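Local coordinates for hypothetical protein (Bacteroides caccae, PDB 4M8R) that is of unknown function but joins an N-terminal immunoglobulin-like domain to a WD40-like domain that probably forms a beta-propeller, at residues A[50-55]-A[84-89]; A[121-126]-A[414-419]; A[368-373]-A[383-388]. All blocks are in the same frame, centred on the assembly; numbering follows the deposited sequence.

Contact 1 of 3, residues A[50-55]-A[84-89]. With PO4 (phosphate ion), chain D.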
loop_
_atom_site.group_PDB
_atom_site.type_symbol
_atom_site.label_atom_id
_atom_site.label_comp_id
_atom_site.label_asym_id
_atom_site.label_seq_id
_atom_site.Cartn_x
_atom_site.Cartn_y
_atom_site.Cartn_z
ATOM N N TRP A 50 5.024 -12.793 17.689
ATOM C CA TRP A 50 6.170 -13.233 16.895
ATOM C C TRP A 50 7.125 -12.116 16.475
ATOM O O TRP A 50 6.745 -10.955 16.390
ATOM C CB TRP A 50 5.699 -13.998 15.658
ATOM C CG TRP A 50 4.972 -13.172 14.640
ATOM C CD1 TRP A 50 5.527 -12.369 13.697
ATOM C CD2 TRP A 50 3.556 -13.106 14.441
ATOM N NE1 TRP A 50 4.549 -11.793 12.928
ATOM C CE2 TRP A 50 3.329 -12.230 13.360
ATOM C CE3 TRP A 50 2.456 -13.704 15.070
ATOM C CZ2 TRP A 50 2.043 -11.924 12.892
ATOM C CZ3 TRP A 50 1.172 -13.398 14.606
ATOM C CH2 TRP A 50 0.983 -12.514 13.525
ATOM N N ASP A 51 8.369 -12.506 16.210
ATOM C CA ASP A 51 9.401 -11.620 15.672
ATOM C C ASP A 51 9.980 -12.267 14.420
ATOM O O ASP A 51 10.654 -13.288 14.521
ATOM C CB ASP A 51 10.513 -11.436 16.703
ATOM C CG ASP A 51 9.992 -10.949 18.037
ATOM O OD1 ASP A 51 9.578 -9.770 18.104
ATOM O OD2 ASP A 51 9.992 -11.741 19.008
ATOM N N LEU A 52 9.719 -11.694 13.246
ATOM C CA LEU A 52 10.174 -12.304 11.986
ATOM C C LEU A 52 11.699 -12.307 11.848
ATOM O O LEU A 52 12.290 -13.330 11.490
ATOM C CB LEU A 52 9.536 -11.613 10.779
ATOM C CG LEU A 52 8.023 -11.785 10.614
ATOM C CD1 LEU A 52 7.547 -11.151 9.312
ATOM C CD2 LEU A 52 7.625 -13.253 10.651
ATOM N N GLY A 53 12.328 -11.170 12.133
ATOM C CA GLY A 53 13.784 -11.060 12.090
ATOM C C GLY A 53 14.332 -10.952 13.492
ATOM O O GLY A 53 14.141 -11.850 14.306
ATOM N N GLU A 54 15.014 -9.850 13.782
ATOM C CA GLU A 54 15.398 -9.543 15.149
ATOM C C GLU A 54 14.215 -8.864 15.852
ATOM O O GLU A 54 13.375 -8.251 15.193
ATOM C CB GLU A 54 16.640 -8.649 15.174
ATOM C CG GLU A 54 17.867 -9.253 14.491
ATOM C CD GLU A 54 18.340 -10.564 15.114
ATOM O OE1 GLU A 54 17.996 -10.852 16.278
ATOM O OE2 GLU A 54 19.072 -11.314 14.437
ATOM N N PRO A 55 14.126 -8.996 17.189
ATOM C CA PRO A 55 13.024 -8.347 17.905
ATOM C C PRO A 55 13.085 -6.824 17.850
ATOM O O PRO A 55 14.136 -6.234 18.078
ATOM C CB PRO A 55 13.201 -8.828 19.350
ATOM C CG PRO A 55 14.027 -10.063 19.251
ATOM C CD PRO A 55 14.943 -9.830 18.089
ATOM N N ARG A 84 -0.121 -21.814 9.396
ATOM C CA ARG A 84 -0.218 -20.491 8.756
ATOM C C ARG A 84 0.180 -19.298 9.626
ATOM O O ARG A 84 -0.007 -18.154 9.219
ATOM C CB ARG A 84 -1.603 -20.258 8.126
ATOM C CG ARG A 84 -1.999 -21.332 7.127
ATOM C CD ARG A 84 -3.286 -21.006 6.392
ATOM N NE ARG A 84 -3.473 -21.913 5.259
ATOM C CZ ARG A 84 -3.936 -23.159 5.339
ATOM N NH1 ARG A 84 -4.293 -23.690 6.504
ATOM N NH2 ARG A 84 -4.039 -23.890 4.233
ATOM N N LYS A 85 0.749 -19.543 10.800
ATOM C CA LYS A 85 1.371 -18.463 11.558
ATOM C C LYS A 85 2.880 -18.653 11.539
ATOM O O LYS A 85 3.363 -19.762 11.341
ATOM C CB LYS A 85 0.876 -18.435 13.003
ATOM C CG LYS A 85 -0.613 -18.674 13.186
ATOM C CD LYS A 85 -1.466 -17.634 12.486
ATOM C CE LYS A 85 -2.946 -17.952 12.667
ATOM N NZ LYS A 85 -3.306 -19.328 12.218
ATOM N N PRO A 86 3.634 -17.567 11.734
ATOM C CA PRO A 86 5.078 -17.712 11.958
ATOM C C PRO A 86 5.375 -18.331 13.313
ATOM O O PRO A 86 4.454 -18.539 14.117
ATOM C CB PRO A 86 5.605 -16.275 11.906
ATOM C CG PRO A 86 4.416 -15.415 12.127
ATOM C CD PRO A 86 3.229 -16.158 11.599
ATOM N N GLU A 87 6.649 -18.637 13.557
ATOM C CA GLU A 87 7.064 -19.127 14.864
ATOM C C GLU A 87 6.620 -18.130 15.920
ATOM O O GLU A 87 6.974 -16.962 15.849
ATOM C CB GLU A 87 8.571 -19.324 14.933
ATOM C CG GLU A 87 9.073 -19.683 16.325
ATOM C CD GLU A 87 10.544 -20.023 16.338
ATOM O OE1 GLU A 87 10.964 -20.866 15.520
ATOM O OE2 GLU A 87 11.278 -19.464 17.180
ATOM N N SER A 88 5.851 -18.598 16.896
ATOM C CA SER A 88 5.170 -17.706 17.824
ATOM C C SER A 88 5.184 -18.199 19.255
ATOM O O SER A 88 5.096 -19.399 19.513
ATOM C CB SER A 88 3.710 -17.558 17.408
ATOM O OG SER A 88 3.598 -16.899 16.167
ATOM N N ARG A 89 5.274 -17.251 20.176
ATOM C CA ARG A 89 4.856 -17.466 21.553
ATOM C C ARG A 89 3.329 -17.467 21.552
ATOM O O ARG A 89 2.704 -16.463 21.188
ATOM C CB ARG A 89 5.378 -16.344 22.457
ATOM C CG ARG A 89 4.683 -16.209 23.805
ATOM C CD ARG A 89 5.218 -14.995 24.549
ATOM N NE ARG A 89 4.621 -14.808 25.875
ATOM C CZ ARG A 89 3.536 -14.077 26.137
ATOM N NH1 ARG A 89 2.877 -13.440 25.173
ATOM N NH2 ARG A 89 3.106 -13.981 27.389
HETATM P P PO4 D . 4.101 -13.991 30.997
HETATM O O1 PO4 D . 2.599 -13.849 30.927
HETATM O O2 PO4 D . 4.682 -14.290 29.636
HETATM O O3 PO4 D . 4.733 -12.722 31.515
HETATM O O4 PO4 D . 4.398 -15.142 31.922
HETATM O O HOH W 1 8.609 -15.260 17.388
#
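In the N-terminal Ig-like domain, at the end of the sheet where strand 43-50 finishes and strand 88-96 begins, a CH-pi contact sets Pro86 on the indole of Trp50. Pro86 CG stands 3.3 Å from the centroid of the five-membered ring of Trp50 and only 9° off its normal, directly over that part of the face. The Trp50 side chain takes the torsion that puts CG between the backbone N and the carbonyl carbon (chi1 68°), which swings the indole over the proline. Leu52 adds a second apolar touch: its CD2 branch reaches Pro86 CB at 3.8 Å, so the proline meets both an aromatic and an aliphatic partner. No direct hydrogen bond crosses here. Instead a water accepts from Asp51 N at 3.0 Å and donates to Glu87 O at 2.8 Å, bridging the two segments. Ser88 OG turns back on its own segment, donating to Pro86 O at 2.8 Å from above the carbonyl plane. The site lies at a subunit boundary: Leu52 packs on Gln324 of the second subunit, and a phosphate ion, probably from the crystallisation liquor, is hydrogen-bonded to Lys105 and to Arg213 and Asn238 of the third subunit. Arg89 joins them, its chain extended from CG to NE and its NH2 2.8 Å from phosphate O2, with an N-H...O angle of 147°.

Contact 2 of 3, residues A[121-126]-A[414-419]; sequences GINETD and MPYNSV
Tyr416 lays one face of its ring against the backbone of Gly121, whose CA stands over the ring centre, 3.7 Å from the centroid and 10° off the normal. This is a CH-pi contact made to a residue without a side chain; a CB at Gly121 would run into the ring. The opposite face of the ring is lined, nearer its rim, by Pro415 CD of the same segment. At the ring edge, Ile122 O approaches Tyr416 CD1 to 3.4 Å. Tyr416 CG sits beside the backbone N, anti to the carbonyl carbon (chi1 -44°), and the phenol then reaches across strand 118-123 toward 128-133, where OH is hydrogen-bonded to Glu130. With an alanine in place of Tyr416, Gly121 would probably lose the ring that covers it and Glu130 the hydroxyl it pairs with. The backbones are joined by Ile122 N donating to Ser418 O at 3.0 Å, nearly straight, with an N-H...O angle of 166°, while Ile122 CG1 rests 3.7 Å from Ser418 CB. One water widens the link, donating to Ile122 O at 2.9 Å and accepting from Asn417 N at 2.6 Å. At the end of the strand, Asn123 OD1 accepts from Asp126 N at 2.8 Å, an Asx motif where the chain leaves it. Gly121 and Val419 form a non-hydrogen-bonded antiparallel pair, placing the C-terminal strand 419-422 at the edge of the sheet beside 118-123, with 128-133 on the other side of 118-123; this pairing of the first and last strands of the WD40-like part is consistent with the closure of a beta-propeller.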
loop_
_atom_site.group_PDB
_atom_site.type_symbol
_atom_site.label_atom_id
_atom_site.label_comp_id
_atom_site.label_asym_id
_atom_site.label_seq_id
_atom_site.Cartn_x
_atom_site.Cartn_y
_atom_site.Cartn_z
ATOM N N GLY A 121 -2.613 -32.049 -10.300
ATOM C CA GLY A 121 -3.533 -32.764 -11.184
ATOM C C GLY A 121 -4.529 -33.614 -10.413
ATOM O O GLY A 121 -4.209 -34.138 -9.342
ATOM N N ILE A 122 -5.728 -33.764 -10.967
ATOM C CA ILE A 122 -6.753 -34.635 -10.385
ATOM C C ILE A 122 -6.616 -36.044 -10.967
ATOM O O ILE A 122 -6.818 -36.242 -12.167
ATOM C CB ILE A 122 -8.188 -34.140 -10.687
ATOM C CG1 ILE A 122 -8.315 -32.624 -10.498
ATOM C CG2 ILE A 122 -9.197 -34.875 -9.812
ATOM C CD1 ILE A 122 -7.995 -32.132 -9.109
ATOM N N ASN A 123 -6.272 -37.014 -10.122
ATOM C CA ASN A 123 -6.171 -38.405 -10.553
ATOM C C ASN A 123 -7.484 -39.137 -10.279
ATOM O O ASN A 123 -7.774 -39.506 -9.140
ATOM C CB ASN A 123 -5.011 -39.106 -9.846
ATOM C CG ASN A 123 -4.699 -40.463 -10.440
ATOM O OD1 ASN A 123 -5.051 -41.496 -9.872
ATOM N ND2 ASN A 123 -4.055 -40.467 -11.602
ATOM N N GLU A 124 -8.281 -39.333 -11.326
ATOM C CA GLU A 124 -9.591 -39.964 -11.180
ATOM C C GLU A 124 -9.513 -41.478 -10.983
ATOM O O GLU A 124 -10.479 -42.086 -10.538
ATOM C CB GLU A 124 -10.490 -39.638 -12.381
ATOM C CG GLU A 124 -10.827 -38.159 -12.542
ATOM C CD GLU A 124 -11.639 -37.584 -11.389
ATOM O OE1 GLU A 124 -12.080 -38.344 -10.499
ATOM O OE2 GLU A 124 -11.835 -36.352 -11.368
ATOM N N THR A 125 -8.378 -42.087 -11.314
ATOM C CA THR A 125 -8.188 -43.517 -11.076
ATOM C C THR A 125 -8.053 -43.796 -9.575
ATOM O O THR A 125 -8.821 -44.581 -9.016
ATOM C CB THR A 125 -6.949 -44.059 -11.819
ATOM O OG1 THR A 125 -7.037 -43.718 -13.206
ATOM C CG2 THR A 125 -6.850 -45.575 -11.683
ATOM N N ASP A 126 -7.092 -43.139 -8.930
ATOM C CA ASP A 126 -6.830 -43.356 -7.503
ATOM C C ASP A 126 -7.672 -42.456 -6.601
ATOM O O ASP A 126 -7.637 -42.608 -5.377
ATOM C CB ASP A 126 -5.351 -43.123 -7.186
ATOM C CG ASP A 126 -4.424 -44.026 -7.983
ATOM O OD1 ASP A 126 -4.842 -44.567 -9.033
ATOM O OD2 ASP A 126 -3.265 -44.185 -7.557
HETATM N N MSE A 414 1.327 -36.963 -17.510
HETATM C CA MSE A 414 0.091 -36.298 -17.081
HETATM C C MSE A 414 -1.172 -37.111 -17.275
HETATM O O MSE A 414 -1.927 -36.870 -18.221
HETATM C CB MSE A 414 -0.039 -34.966 -17.840
HETATM C CG MSE A 414 1.184 -34.051 -17.713
HETATM SE SE MSE A 414 1.420 -33.358 -15.877
HETATM C CE MSE A 414 0.465 -31.661 -16.135
ATOM N N PRO A 415 -1.432 -38.078 -16.373
ATOM C CA PRO A 415 -2.683 -38.845 -16.413
ATOM C C PRO A 415 -3.851 -38.101 -15.739
ATOM O O PRO A 415 -4.471 -38.624 -14.807
ATOM C CB PRO A 415 -2.319 -40.125 -15.653
ATOM C CG PRO A 415 -1.309 -39.676 -14.658
ATOM C CD PRO A 415 -0.530 -38.564 -15.312
ATOM N N TYR A 416 -4.144 -36.895 -16.232
ATOM C CA TYR A 416 -5.145 -36.004 -15.638
ATOM C C TYR A 416 -6.013 -35.360 -16.714
ATOM O O TYR A 416 -5.550 -35.115 -17.830
ATOM C CB TYR A 416 -4.474 -34.862 -14.862
ATOM C CG TYR A 416 -3.307 -35.242 -13.978
ATOM C CD1 TYR A 416 -3.480 -36.075 -12.882
ATOM C CD2 TYR A 416 -2.034 -34.736 -14.222
ATOM C CE1 TYR A 416 -2.415 -36.415 -12.065
ATOM C CE2 TYR A 416 -0.960 -35.070 -13.407
ATOM C CZ TYR A 416 -1.159 -35.909 -12.332
ATOM O OH TYR A 416 -0.104 -36.246 -11.520
ATOM N N ASN A 417 -7.263 -35.063 -16.361
ATOM C CA ASN A 417 -8.139 -34.219 -17.189
ATOM C C ASN A 417 -8.212 -32.784 -16.677
ATOM O O ASN A 417 -8.562 -31.872 -17.429
ATOM C CB ASN A 417 -9.561 -34.795 -17.256
ATOM C CG ASN A 417 -9.736 -35.800 -18.380
ATOM O OD1 ASN A 417 -9.303 -35.566 -19.508
ATOM N ND2 ASN A 417 -10.389 -36.918 -18.080
ATOM N N SER A 418 -7.900 -32.594 -15.399
ATOM C CA SER A 418 -7.874 -31.268 -14.800
ATOM C C SER A 418 -6.556 -31.053 -14.083
ATOM O O SER A 418 -6.111 -31.907 -13.311
ATOM C CB SER A 418 -9.024 -31.110 -13.810
ATOM O OG SER A 418 -10.261 -31.416 -14.422
ATOM N N VAL A 419 -5.930 -29.913 -14.355
ATOM C CA VAL A 419 -4.785 -29.458 -13.573
ATOM C C VAL A 419 -5.038 -28.032 -13.111
ATOM O O VAL A 419 -5.794 -27.296 -13.743
ATOM C CB VAL A 419 -3.458 -29.523 -14.358
ATOM C CG1 VAL A 419 -3.081 -30.970 -14.629
ATOM C CG2 VAL A 419 -3.534 -28.721 -15.651
HETATM O O HOH W 2 -8.546 -34.968 -14.146
#

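Contact 3 of 3, residues A[368-373]-A[383-388]; sequences KVVSIT and TVLFSD. With EDO (1,2-ethanediol), chain H.
Thr373 O takes the N-H of Thr383 at 2.7 Å, and Thr373 N returns a bond to Thr383 O at 2.9 Å, closing a hydrogen-bonded antiparallel pair at one end of the hairpin. Lys368 and Ser387 form the same kind of pair at the other end. Between them Val370 N donates to Leu385 O at 2.9 Å, almost perfectly straight at 176°, whereas Leu385 N goes to Ser371 O at 3.0 Å. Two consecutive residues, Val370 and Ser371, therefore stand opposite the single Leu385: a beta bulge, with the near-helical psi of Val370 (-13°) that goes with it. The bulge shifts the register by one residue, and its extra side chain is used. Val370 CG2, between the backbone N and the carbonyl carbon, meets Leu385 CD2 at 3.8 Å. On the face carrying Val369, Ile372, Val384 and Phe386 the packing between the two strands is apolar. Val369 spreads its two branches, CG1 to Val384 CG1 at 3.6 Å and CG2 to Phe386 CE1 at 3.4 Å, while Val384 CG1 covers one face of the phenyl ring near its rim. Trp405 meets that ring edge-to-face, and Met330 and Ile305 of the preceding sheet lie against Val369 and Ile372. The other face is more polar: Thr373 and Thr383 lie side by side, pointing the same way, and Thr383 OG1 is hydrogen-bonded to Asp397 and Trp421. A 1,2-ethanediol, probably from the crystallisation liquor, bonds weakly to Ile372 O. Strands 368-373 and 381-387 are thus the first hairpin of a four-stranded antiparallel meander, consistent with one blade of a beta-propeller.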
loop_
_atom_site.group_PDB
_atom_site.type_symbol
_atom_site.label_atom_id
_atom_site.label_comp_id
_atom_site.label_asym_id
_atom_site.label_seq_id
_atom_site.Cartn_x
_atom_site.Cartn_y
_atom_site.Cartn_z
ATOM N N LYS A 368 -7.080 -31.144 -28.497
ATOM C CA LYS A 368 -8.241 -30.824 -27.670
ATOM C C LYS A 368 -7.818 -30.330 -26.288
ATOM O O LYS A 368 -7.165 -31.055 -25.535
ATOM C CB LYS A 368 -9.140 -32.055 -27.524
ATOM C CG LYS A 368 -10.458 -31.767 -26.819
ATOM C CD LYS A 368 -11.339 -33.001 -26.720
ATOM C CE LYS A 368 -12.601 -32.702 -25.927
ATOM N NZ LYS A 368 -13.364 -33.933 -25.595
ATOM N N VAL A 369 -8.197 -29.096 -25.961
ATOM C CA VAL A 369 -7.923 -28.522 -24.646
ATOM C C VAL A 369 -8.895 -29.113 -23.637
ATOM O O VAL A 369 -10.098 -29.077 -23.859
ATOM C CB VAL A 369 -8.099 -26.990 -24.646
ATOM C CG1 VAL A 369 -7.927 -26.428 -23.237
ATOM C CG2 VAL A 369 -7.116 -26.329 -25.601
ATOM N N VAL A 370 -8.370 -29.649 -22.537
ATOM C CA VAL A 370 -9.207 -30.243 -21.479
ATOM C C VAL A 370 -9.110 -29.536 -20.125
ATOM O O VAL A 370 -9.919 -29.794 -19.234
ATOM C CB VAL A 370 -8.897 -31.741 -21.269
ATOM C CG1 VAL A 370 -9.408 -32.551 -22.452
ATOM C CG2 VAL A 370 -7.407 -31.969 -21.039
ATOM N N SER A 371 -8.121 -28.660 -19.969
ATOM C CA SER A 371 -8.007 -27.849 -18.774
ATOM C C SER A 371 -7.258 -26.562 -19.088
ATOM O O SER A 371 -6.350 -26.552 -19.922
ATOM C CB SER A 371 -7.275 -28.621 -17.677
ATOM O OG SER A 371 -7.470 -28.019 -16.409
ATOM N N ILE A 372 -7.667 -25.478 -18.429
ATOM C CA ILE A 372 -6.966 -24.196 -18.490
ATOM C C ILE A 372 -6.830 -23.664 -17.070
ATOM O O ILE A 372 -7.763 -23.758 -16.275
ATOM C CB ILE A 372 -7.729 -23.156 -19.342
ATOM C CG1 ILE A 372 -8.043 -23.716 -20.732
ATOM C CG2 ILE A 372 -6.921 -21.869 -19.467
ATOM C CD1 ILE A 372 -8.756 -22.739 -21.641
ATOM N N THR A 373 -5.673 -23.090 -16.760
ATOM C CA THR A 373 -5.436 -22.528 -15.435
ATOM C C THR A 373 -4.315 -21.482 -15.490
ATOM O O THR A 373 -3.602 -21.397 -16.490
ATOM C CB THR A 373 -5.140 -23.647 -14.417
ATOM O OG1 THR A 373 -4.997 -23.093 -13.104
ATOM C CG2 THR A 373 -3.888 -24.436 -14.812
ATOM N N THR A 383 -2.080 -21.464 -18.761
ATOM C CA THR A 383 -1.490 -22.782 -18.835
ATOM C C THR A 383 -2.567 -23.738 -19.281
ATOM O O THR A 383 -3.663 -23.748 -18.728
ATOM C CB THR A 383 -0.929 -23.205 -17.479
ATOM O OG1 THR A 383 0.064 -22.252 -17.074
ATOM C CG2 THR A 383 -0.310 -24.593 -17.562
ATOM N N VAL A 384 -2.243 -24.543 -20.287
ATOM C CA VAL A 384 -3.233 -25.343 -20.987
ATOM C C VAL A 384 -2.812 -26.804 -21.040
ATOM O O VAL A 384 -1.631 -27.110 -21.191
ATOM C CB VAL A 384 -3.427 -24.809 -22.417
ATOM C CG1 VAL A 384 -4.378 -25.692 -23.207
ATOM C CG2 VAL A 384 -3.943 -23.377 -22.371
ATOM N N LEU A 385 -3.796 -27.693 -20.914
ATOM C CA LEU A 385 -3.580 -29.126 -20.996
ATOM C C LEU A 385 -4.293 -29.677 -22.233
ATOM O O LEU A 385 -5.515 -29.583 -22.332
ATOM C CB LEU A 385 -4.110 -29.801 -19.729
ATOM C CG LEU A 385 -3.809 -31.291 -19.552
ATOM C CD1 LEU A 385 -2.328 -31.540 -19.305
ATOM C CD2 LEU A 385 -4.633 -31.844 -18.404
ATOM N N PHE A 386 -3.523 -30.251 -23.163
ATOM C CA PHE A 386 -4.054 -30.833 -24.406
ATOM C C PHE A 386 -4.023 -32.345 -24.372
ATOM O O PHE A 386 -3.266 -32.935 -23.607
ATOM C CB PHE A 386 -3.204 -30.438 -25.612
ATOM C CG PHE A 386 -2.980 -28.973 -25.743
ATOM C CD1 PHE A 386 -3.991 -28.148 -26.209
ATOM C CD2 PHE A 386 -1.753 -28.417 -25.412
ATOM C CE1 PHE A 386 -3.786 -26.786 -26.331
ATOM C CE2 PHE A 386 -1.539 -27.057 -25.531
ATOM C CZ PHE A 386 -2.560 -26.237 -25.991
ATOM N N SER A 387 -4.820 -32.960 -25.238
ATOM C CA SER A 387 -4.678 -34.376 -25.565
ATOM C C SER A 387 -4.609 -34.531 -27.080
ATOM O O SER A 387 -5.094 -33.669 -27.816
ATOM C CB SER A 387 -5.849 -35.182 -25.007
ATOM O OG SER A 387 -7.085 -34.648 -25.437
ATOM N N ASP A 388 -3.984 -35.619 -27.531
ATOM C CA ASP A 388 -3.959 -35.977 -28.956
ATOM C C ASP A 388 -5.076 -36.988 -29.271
ATOM O O ASP A 388 -6.164 -36.639 -29.748
ATOM C CB ASP A 388 -2.595 -36.568 -29.337
ATOM C CG ASP A 388 -2.407 -37.996 -28.830
ATOM O OD1 ASP A 388 -2.635 -38.242 -27.624
ATOM O OD2 ASP A 388 -2.036 -38.872 -29.644
HETATM C C1 EDO H . -9.923 -20.499 -16.583
HETATM O O1 EDO H . -10.160 -21.499 -15.588
HETATM C C2 EDO H . -8.667 -19.730 -16.201
HETATM O O2 EDO H . -8.304 -18.781 -17.214
#

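Contact 1 is a surface contact in the Ig-like domain, held by a proline on an indole and a bridging water and bordered by other subunits. Contacts 2 and 3 are buried in the WD40-like domain, untouched by other chains, and their nearest atoms lie about 16 and 17 Å from contact 1. They differ in how much backbone they share: contact 3 is a hairpin joined by six backbone bonds and interrupted by a bulge, whereas contact 2 joins segments nearly 290 residues apart through a single direct backbone bond. The two meet side by side, where Val419 N probably donates to Ser371 OG at 3.2 Å and Tyr416 O packs on Leu385, setting one sheet against the next.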